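Local coordinates for protein endo-polygalacturonase (PDB 1BHE) that hydrolyses internal alpha-1,4 linkages of polygalacturonic acid and so takes part in the maceration and soft-rotting of plant tissue, at residues I204-M207 with N211-I214; M253-E258 with N292-S297; I308-V313 with I328-V333. All coordinates share one frame; numbering follows the deposited sequence.

Contact 1 (I204-M207 with N211-I214)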
loop_
_atom_site.group_PDB
_atom_site.type_symbol
_atom_site.label_atom_id
_atom_site.label_comp_id
_atom_site.label_asym_id
_atom_site.label_seq_id
_atom_site.Cartn_x
_atom_site.Cartn_y
_atom_site.Cartn_z
ATOM N N ILE A 204 0.054 -0.133 1.523
ATOM C CA ILE A 204 1.380 -0.230 0.942
ATOM C C ILE A 204 1.388 -1.279 -0.172
ATOM O O ILE A 204 1.169 -2.458 0.105
ATOM C CB ILE A 204 2.479 -0.620 1.953
ATOM C CG1 ILE A 204 2.567 0.370 3.117
ATOM C CG2 ILE A 204 3.819 -0.687 1.222
ATOM C CD1 ILE A 204 3.562 -0.013 4.189
ATOM N N ASP A 205 1.689 -0.865 -1.398
ATOM C CA ASP A 205 1.670 -1.747 -2.549
ATOM C C ASP A 205 2.963 -1.764 -3.366
ATOM O O ASP A 205 3.184 -0.903 -4.221
ATOM C CB ASP A 205 0.584 -1.346 -3.552
ATOM C CG ASP A 205 -0.865 -1.398 -3.157
ATOM O OD1 ASP A 205 -1.224 -1.736 -2.019
ATOM O OD2 ASP A 205 -1.727 -1.104 -4.030
ATOM N N PRO A 206 3.751 -2.816 -3.213
ATOM C CA PRO A 206 4.894 -3.079 -4.078
ATOM C C PRO A 206 4.366 -3.481 -5.452
ATOM O O PRO A 206 3.456 -4.318 -5.534
ATOM C CB PRO A 206 5.641 -4.210 -3.388
ATOM C CG PRO A 206 4.998 -4.382 -2.053
ATOM C CD PRO A 206 3.562 -3.916 -2.235
ATOM N N MET A 207 4.852 -2.878 -6.521
ATOM C CA MET A 207 4.403 -3.125 -7.887
ATOM C C MET A 207 5.583 -3.447 -8.799
ATOM O O MET A 207 6.400 -2.570 -9.079
ATOM C CB MET A 207 3.691 -1.883 -8.451
ATOM C CG MET A 207 2.361 -1.553 -7.797
ATOM S SD MET A 207 1.579 -0.093 -8.522
ATOM C CE MET A 207 0.105 -0.015 -7.494
ATOM N N ASN A 211 12.739 -7.140 -3.171
ATOM C CA ASN A 211 13.358 -6.896 -1.878
ATOM C C ASN A 211 12.633 -5.859 -1.038
ATOM O O ASN A 211 13.045 -4.719 -0.852
ATOM C CB ASN A 211 14.842 -6.546 -2.088
ATOM C CG ASN A 211 15.566 -7.704 -2.772
ATOM O OD1 ASN A 211 15.404 -8.861 -2.377
ATOM N ND2 ASN A 211 16.347 -7.404 -3.802
ATOM N N ILE A 212 11.512 -6.299 -0.469
ATOM C CA ILE A 212 10.621 -5.497 0.343
ATOM C C ILE A 212 10.458 -6.015 1.771
ATOM O O ILE A 212 10.191 -7.203 1.965
ATOM C CB ILE A 212 9.189 -5.520 -0.254
ATOM C CG1 ILE A 212 9.169 -5.246 -1.756
ATOM C CG2 ILE A 212 8.284 -4.552 0.502
ATOM C CD1 ILE A 212 9.748 -3.925 -2.192
ATOM N N THR A 213 10.514 -5.110 2.742
ATOM C CA THR A 213 10.248 -5.473 4.128
ATOM C C THR A 213 9.203 -4.524 4.712
ATOM O O THR A 213 9.375 -3.309 4.650
ATOM C CB THR A 213 11.492 -5.427 5.029
ATOM O OG1 THR A 213 12.361 -6.512 4.685
ATOM C CG2 THR A 213 11.142 -5.559 6.507
ATOM N N ILE A 214 8.131 -5.086 5.260
ATOM C CA ILE A 214 7.130 -4.283 5.975
ATOM C C ILE A 214 7.097 -4.868 7.397
ATOM O O ILE A 214 6.729 -6.035 7.546
ATOM C CB ILE A 214 5.750 -4.275 5.324
ATOM C CG1 ILE A 214 5.789 -3.672 3.913
ATOM C CG2 ILE A 214 4.770 -3.496 6.204
ATOM C CD1 ILE A 214 4.521 -3.832 3.103
#

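Contact 2 (M253-E258 with N292-S297)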
loop_
_atom_site.group_PDB
_atom_site.type_symbol
_atom_site.label_atom_id
_atom_site.label_comp_id
_atom_site.label_asym_id
_atom_site.label_seq_id
_atom_site.Cartn_x
_atom_site.Cartn_y
_atom_site.Cartn_z
ATOM N N MET A 253 -4.355 -8.665 3.634
ATOM C CA MET A 253 -2.951 -8.907 3.318
ATOM C C MET A 253 -3.005 -9.647 1.982
ATOM O O MET A 253 -3.136 -10.875 1.937
ATOM C CB MET A 253 -2.282 -9.725 4.414
ATOM C CG MET A 253 -0.904 -10.284 4.086
ATOM S SD MET A 253 0.287 -8.990 3.658
ATOM C CE MET A 253 0.556 -9.337 1.924
ATOM N N SER A 254 -3.083 -8.882 0.892
ATOM C CA SER A 254 -3.327 -9.429 -0.421
ATOM C C SER A 254 -2.195 -9.458 -1.435
ATOM O O SER A 254 -1.222 -8.717 -1.414
ATOM C CB SER A 254 -4.490 -8.634 -1.072
ATOM O OG SER A 254 -5.626 -8.608 -0.224
ATOM N N ILE A 255 -2.375 -10.361 -2.398
ATOM C CA ILE A 255 -1.537 -10.533 -3.574
ATOM C C ILE A 255 -2.491 -10.455 -4.773
ATOM O O ILE A 255 -3.476 -11.201 -4.777
ATOM C CB ILE A 255 -0.751 -11.842 -3.604
ATOM C CG1 ILE A 255 0.365 -11.853 -2.546
ATOM C CG2 ILE A 255 -0.142 -12.120 -4.974
ATOM C CD1 ILE A 255 0.946 -13.235 -2.297
ATOM N N GLY A 256 -2.246 -9.563 -5.723
ATOM C CA GLY A 256 -3.132 -9.432 -6.882
ATOM C C GLY A 256 -3.828 -8.073 -6.856
ATOM O O GLY A 256 -3.536 -7.257 -5.986
ATOM N N SER A 257 -4.695 -7.832 -7.824
ATOM C CA SER A 257 -5.088 -8.790 -8.843
ATOM C C SER A 257 -4.089 -9.024 -9.954
ATOM O O SER A 257 -4.126 -10.035 -10.670
ATOM C CB SER A 257 -6.428 -8.316 -9.453
ATOM O OG SER A 257 -7.442 -8.474 -8.459
ATOM N N GLU A 258 -3.144 -8.101 -10.110
ATOM C CA GLU A 258 -2.095 -8.283 -11.122
ATOM C C GLU A 258 -1.115 -9.290 -10.539
ATOM O O GLU A 258 -0.419 -8.998 -9.565
ATOM C CB GLU A 258 -1.488 -6.937 -11.496
ATOM C CG GLU A 258 -2.531 -5.971 -12.052
ATOM C CD GLU A 258 -3.229 -5.155 -10.985
ATOM O OE1 GLU A 258 -3.045 -5.375 -9.773
ATOM O OE2 GLU A 258 -3.996 -4.238 -11.337
ATOM N N ASN A 292 4.402 -17.969 -6.950
ATOM C CA ASN A 292 5.113 -19.130 -6.430
ATOM C C ASN A 292 5.920 -18.858 -5.174
ATOM O O ASN A 292 6.683 -17.892 -5.132
ATOM C CB ASN A 292 6.044 -19.660 -7.539
ATOM C CG ASN A 292 6.892 -20.810 -7.019
ATOM O OD1 ASN A 292 6.401 -21.931 -6.884
ATOM N ND2 ASN A 292 8.147 -20.545 -6.697
ATOM N N GLY A 293 5.778 -19.739 -4.192
ATOM C CA GLY A 293 6.523 -19.646 -2.950
ATOM C C GLY A 293 5.993 -18.572 -2.012
ATOM O O GLY A 293 6.606 -17.522 -1.805
ATOM N N VAL A 294 4.801 -18.812 -1.486
ATOM C CA VAL A 294 4.147 -17.906 -0.554
ATOM C C VAL A 294 3.941 -18.674 0.751
ATOM O O VAL A 294 3.361 -19.766 0.705
ATOM C CB VAL A 294 2.801 -17.366 -1.061
ATOM C CG1 VAL A 294 2.187 -16.402 -0.047
ATOM C CG2 VAL A 294 2.950 -16.664 -2.401
ATOM N N ARG A 295 4.433 -18.151 1.860
ATOM C CA ARG A 295 4.304 -18.829 3.140
ATOM C C ARG A 295 3.769 -17.899 4.220
ATOM O O ARG A 295 4.330 -16.837 4.504
ATOM C CB ARG A 295 5.637 -19.444 3.592
ATOM C CG ARG A 295 6.803 -18.471 3.609
ATOM C CD ARG A 295 8.132 -19.182 3.410
ATOM N NE ARG A 295 8.293 -19.711 2.060
ATOM C CZ ARG A 295 8.717 -19.016 1.012
ATOM N NH1 ARG A 295 9.035 -17.733 1.132
ATOM N NH2 ARG A 295 8.821 -19.607 -0.171
ATOM N N TYR A 296 2.663 -18.316 4.832
ATOM C CA TYR A 296 2.035 -17.553 5.901
ATOM C C TYR A 296 2.149 -18.299 7.233
ATOM O O TYR A 296 1.776 -19.475 7.301
ATOM C CB TYR A 296 0.558 -17.291 5.642
ATOM C CG TYR A 296 0.150 -16.724 4.310
ATOM C CD1 TYR A 296 0.098 -15.346 4.096
ATOM C CD2 TYR A 296 -0.205 -17.556 3.264
ATOM C CE1 TYR A 296 -0.294 -14.832 2.873
ATOM C CE2 TYR A 296 -0.598 -17.058 2.034
ATOM C CZ TYR A 296 -0.635 -15.687 1.849
ATOM O OH TYR A 296 -1.018 -15.188 0.629
ATOM N N SER A 297 2.629 -17.621 8.269
ATOM C CA SER A 297 2.763 -18.277 9.568
ATOM C C SER A 297 2.511 -17.328 10.723
ATOM O O SER A 297 2.795 -16.133 10.658
ATOM C CB SER A 297 4.144 -18.925 9.720
ATOM O OG SER A 297 5.164 -17.945 9.703
HETATM O O HOH W 1 -1.544 -12.494 0.448
#

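Contact 3 (I308-V313 with I328-V333)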
loop_
_atom_site.group_PDB
_atom_site.type_symbol
_atom_site.label_atom_id
_atom_site.label_comp_id
_atom_site.label_asym_id
_atom_site.label_seq_id
_atom_site.Cartn_x
_atom_site.Cartn_y
_atom_site.Cartn_z
ATOM N N ILE A 308 -9.286 -16.573 4.848
ATOM C CA ILE A 308 -8.415 -17.043 3.784
ATOM C C ILE A 308 -9.178 -16.947 2.465
ATOM O O ILE A 308 -10.286 -17.471 2.341
ATOM C CB ILE A 308 -7.884 -18.477 3.951
ATOM C CG1 ILE A 308 -7.029 -18.620 5.208
ATOM C CG2 ILE A 308 -7.081 -18.897 2.720
ATOM C CD1 ILE A 308 -6.568 -20.025 5.528
ATOM N N VAL A 309 -8.608 -16.239 1.496
ATOM C CA VAL A 309 -9.209 -16.100 0.182
ATOM C C VAL A 309 -8.174 -16.369 -0.913
ATOM O O VAL A 309 -7.176 -15.665 -1.041
ATOM C CB VAL A 309 -9.822 -14.719 -0.115
ATOM C CG1 VAL A 309 -10.387 -14.666 -1.538
ATOM C CG2 VAL A 309 -10.918 -14.317 0.862
ATOM N N ILE A 310 -8.436 -17.392 -1.718
ATOM C CA ILE A 310 -7.631 -17.712 -2.887
ATOM C C ILE A 310 -8.638 -17.752 -4.042
ATOM O O ILE A 310 -9.366 -18.731 -4.213
ATOM C CB ILE A 310 -6.811 -19.000 -2.808
ATOM C CG1 ILE A 310 -5.733 -18.903 -1.727
ATOM C CG2 ILE A 310 -6.179 -19.304 -4.164
ATOM C CD1 ILE A 310 -4.829 -20.103 -1.591
ATOM N N ASP A 311 -8.724 -16.654 -4.783
ATOM C CA ASP A 311 -9.693 -16.545 -5.862
ATOM C C ASP A 311 -9.083 -16.180 -7.202
ATOM O O ASP A 311 -8.590 -15.067 -7.392
ATOM C CB ASP A 311 -10.748 -15.488 -5.490
ATOM C CG ASP A 311 -12.048 -15.703 -6.241
ATOM O OD1 ASP A 311 -12.024 -16.334 -7.317
ATOM O OD2 ASP A 311 -13.102 -15.248 -5.746
ATOM N N THR A 312 -9.200 -17.098 -8.159
ATOM C CA THR A 312 -8.682 -16.881 -9.500
ATOM C C THR A 312 -9.684 -16.189 -10.410
ATOM O O THR A 312 -9.332 -15.787 -11.525
ATOM C CB THR A 312 -8.256 -18.201 -10.174
ATOM O OG1 THR A 312 -9.443 -18.985 -10.375
ATOM C CG2 THR A 312 -7.268 -18.966 -9.317
ATOM N N VAL A 313 -10.926 -16.021 -9.977
ATOM C CA VAL A 313 -11.929 -15.309 -10.761
ATOM C C VAL A 313 -12.618 -14.268 -9.880
ATOM O O VAL A 313 -13.841 -14.178 -9.804
ATOM C CB VAL A 313 -12.983 -16.235 -11.387
ATOM C CG1 VAL A 313 -12.450 -16.960 -12.614
ATOM C CG2 VAL A 313 -13.497 -17.246 -10.370
ATOM N N ILE A 328 2.220 -22.763 -1.944
ATOM C CA ILE A 328 1.486 -21.850 -1.072
ATOM C C ILE A 328 1.213 -22.554 0.248
ATOM O O ILE A 328 0.551 -23.598 0.286
ATOM C CB ILE A 328 0.180 -21.383 -1.739
ATOM C CG1 ILE A 328 0.463 -20.682 -3.070
ATOM C CG2 ILE A 328 -0.604 -20.453 -0.827
ATOM C CD1 ILE A 328 -0.726 -20.566 -3.996
ATOM N N THR A 329 1.803 -22.070 1.341
ATOM C CA THR A 329 1.652 -22.718 2.635
ATOM C C THR A 329 1.109 -21.804 3.724
ATOM O O THR A 329 1.415 -20.615 3.810
ATOM C CB THR A 329 2.997 -23.290 3.138
ATOM O OG1 THR A 329 3.927 -22.204 3.295
ATOM C CG2 THR A 329 3.589 -24.305 2.178
ATOM N N PHE A 330 0.275 -22.381 4.583
ATOM C CA PHE A 330 -0.282 -21.703 5.742
ATOM C C PHE A 330 0.088 -22.528 6.982
ATOM O O PHE A 330 -0.199 -23.724 7.011
ATOM C CB PHE A 330 -1.791 -21.542 5.687
ATOM C CG PHE A 330 -2.387 -20.789 4.539
ATOM C CD1 PHE A 330 -2.524 -21.370 3.293
ATOM C CD2 PHE A 330 -2.830 -19.484 4.710
ATOM C CE1 PHE A 330 -3.072 -20.672 2.234
ATOM C CE2 PHE A 330 -3.392 -18.782 3.662
ATOM C CZ PHE A 330 -3.511 -19.373 2.422
ATOM N N LYS A 331 0.706 -21.905 7.973
ATOM C CA LYS A 331 1.108 -22.601 9.186
ATOM C C LYS A 331 0.806 -21.790 10.436
ATOM O O LYS A 331 1.148 -20.608 10.540
ATOM C CB LYS A 331 2.605 -22.934 9.146
ATOM C CG LYS A 331 3.087 -23.762 10.326
ATOM C CD LYS A 331 4.466 -24.347 10.067
ATOM C CE LYS A 331 4.775 -25.502 11.005
ATOM N NZ LYS A 331 4.565 -25.138 12.432
ATOM N N ASP A 332 0.177 -22.442 11.426
ATOM C CA ASP A 332 -0.171 -21.777 12.679
ATOM C C ASP A 332 -0.984 -20.508 12.411
ATOM O O ASP A 332 -0.583 -19.398 12.764
ATOM C CB ASP A 332 1.099 -21.424 13.468
ATOM C CG ASP A 332 1.802 -22.657 14.001
ATOM O OD1 ASP A 332 1.106 -23.638 14.342
ATOM O OD2 ASP A 332 3.049 -22.647 14.078
ATOM N N VAL A 333 -2.138 -20.685 11.780
ATOM C CA VAL A 333 -3.045 -19.585 11.463
ATOM C C VAL A 333 -4.354 -19.798 12.229
ATOM O O VAL A 333 -4.975 -20.856 12.090
ATOM C CB VAL A 333 -3.314 -19.485 9.956
ATOM C CG1 VAL A 333 -4.434 -18.502 9.640
ATOM C CG2 VAL A 333 -2.051 -19.072 9.200
#

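Contact 1 (I204-M207 with N211-I214)
The pyrrolidine of P206 is the one ring that meets the other segment, and it does so with its CB-CG side turned to the branches of I212. P206 CB lies 4.0 Å from I212 CG1, while P206 CG is 4.2 Å from I212 CG2, so the two side chains pass at a slant, each ring carbon having its own branch. Proline has no N-H to give, so its backbone bond to K229 of the next strand must use its carbonyl; in exchange the compact ring puts apolar surface close to the chain. At the other end of the contact, I204 and I214 meet tip to tip. The end methyl I214 CD1 sits 3.7 Å from I204 CG2 and also comes within 4.1 Å of I204 CD1, so that it lies against two methyls of one isoleucine. I214 can reach this far because its CG1 stands beside the backbone N (chi1 -62°) and the chain is extended beyond it (chi2 170°). Beta-branched isoleucines fit both strands, filling the interior while keeping the backbone extended. F185 touches I204 and I212 from the preceding coil, and I240 and I242 continue the apolar row on the following one. Two strands of one coil facing each other across a stacked aliphatic core are characteristic of the right-handed parallel beta-helix of family 28 glycosyl hydrolases.

Contact 2 (M253-E258 with N292-S297)
Strands 253-256 and 292-297 run in roughly opposite directions with their backbones well apart, the CA atoms of I255 and V294 being 9.8 Å from each other, so side chains and a water must bridge the interior. I255 does most of the reaching. Its CG1 lies beside the backbone N (chi1 -70°) and the chain then extends, delivering CD1 tip to tip against the forked end of V294: I255 CD1 is 4.0 Å from V294 CG2 and 4.1 Å from V294 CG1, nearly centred on the fork. The same methyl passes Y296 at a slant, 4.0 Å from its OH. Such meetings of branched aliphatic residues from facing sheets build the core of a parallel beta-helix; here the contact is diagonal, since 253-256 belongs to one coil and 292-297 to the next, and V262 and I228 pack on I255 from neighbouring strands. A tyrosine suits its place because it combines an apolar ring with a polar end that would be costly to bury alone. Y296 OH donates to a water 2.8 Å away, which lies in the plane of the ring at its edge, and that water donates in turn to M253 O at 2.7 Å. The water thus links the buried hydroxyl to the backbone of the facing strand, where M253 also pairs with G278 and R280. Past the core, G256 adopts backbone angles that call for glycine, and the peptide bond to S257 is cis, which accompanies the chain's turn out of the strand. K229 meets this corner twice, bonding G256 O and forming a salt bridge with E258.

Contact 3 (I308-V313 with I328-V333)
I308 packs against one face of the F330 ring, and this is the close-packed heart of the contact. Its CD1 stands 3.8 Å above the ring plane, displaced toward the rim, and makes a CH-pi contact with the centroid at 4.2 Å, 25° off the normal. The other branch, I308 CG2, comes from the same side but beyond the rim, 3.6 Å from F330 CZ. Both branches can serve because CG1 lies beside the backbone N and CG2 opposite it (chi1 -62°). I310 takes the edge instead: its CD1 approaches F330 CE1 near the ring plane at 4.2 Å, and I328 CG2 at 4.3 Å. Phenylalanine suits a gap this wide, as the strand axes come no nearer than 11.3 Å and run almost antiparallel, at 171°.

The margins are looser. V333 points inward but makes no close approach, and toward the ends of the strands polar side chains become more frequent. D311 OD1 accepts from V313 N at 2.9 Å, met from above the carboxylate plane, in an Asx turn. Exposed K331 reaches D332 in a weak salt bridge suited to the surface. In the beta-helix, strands 340-344 and 352-360 of the following coil continue this core, with L343 and V354 against I310 and M356 against I308, while on the preceding coil strand 290-302 touches V333 through V299 and M301.

Overall arrangement
The three contacts follow one another along the chain and along the axis of one beta-helix. Strands 204-207, 253-256 and 306-311 lie on one face, and 210-215, 290-302 and 324-335 on a facing one; each contact joins the two across the interior. Contact 1 stands about 12 Å from contact 2 and about 19 Å from contact 3, centre to centre, without touching either. Contacts 2 and 3, with centres about 8 Å apart, do touch: Y296 probably hydrogen-bonds through its backbone to T329 and K331, and its ring stacks on F330. Sheet pairing therefore runs along the axis while hydrophobic packing ties face to face, giving the secreted enzyme a continuous core.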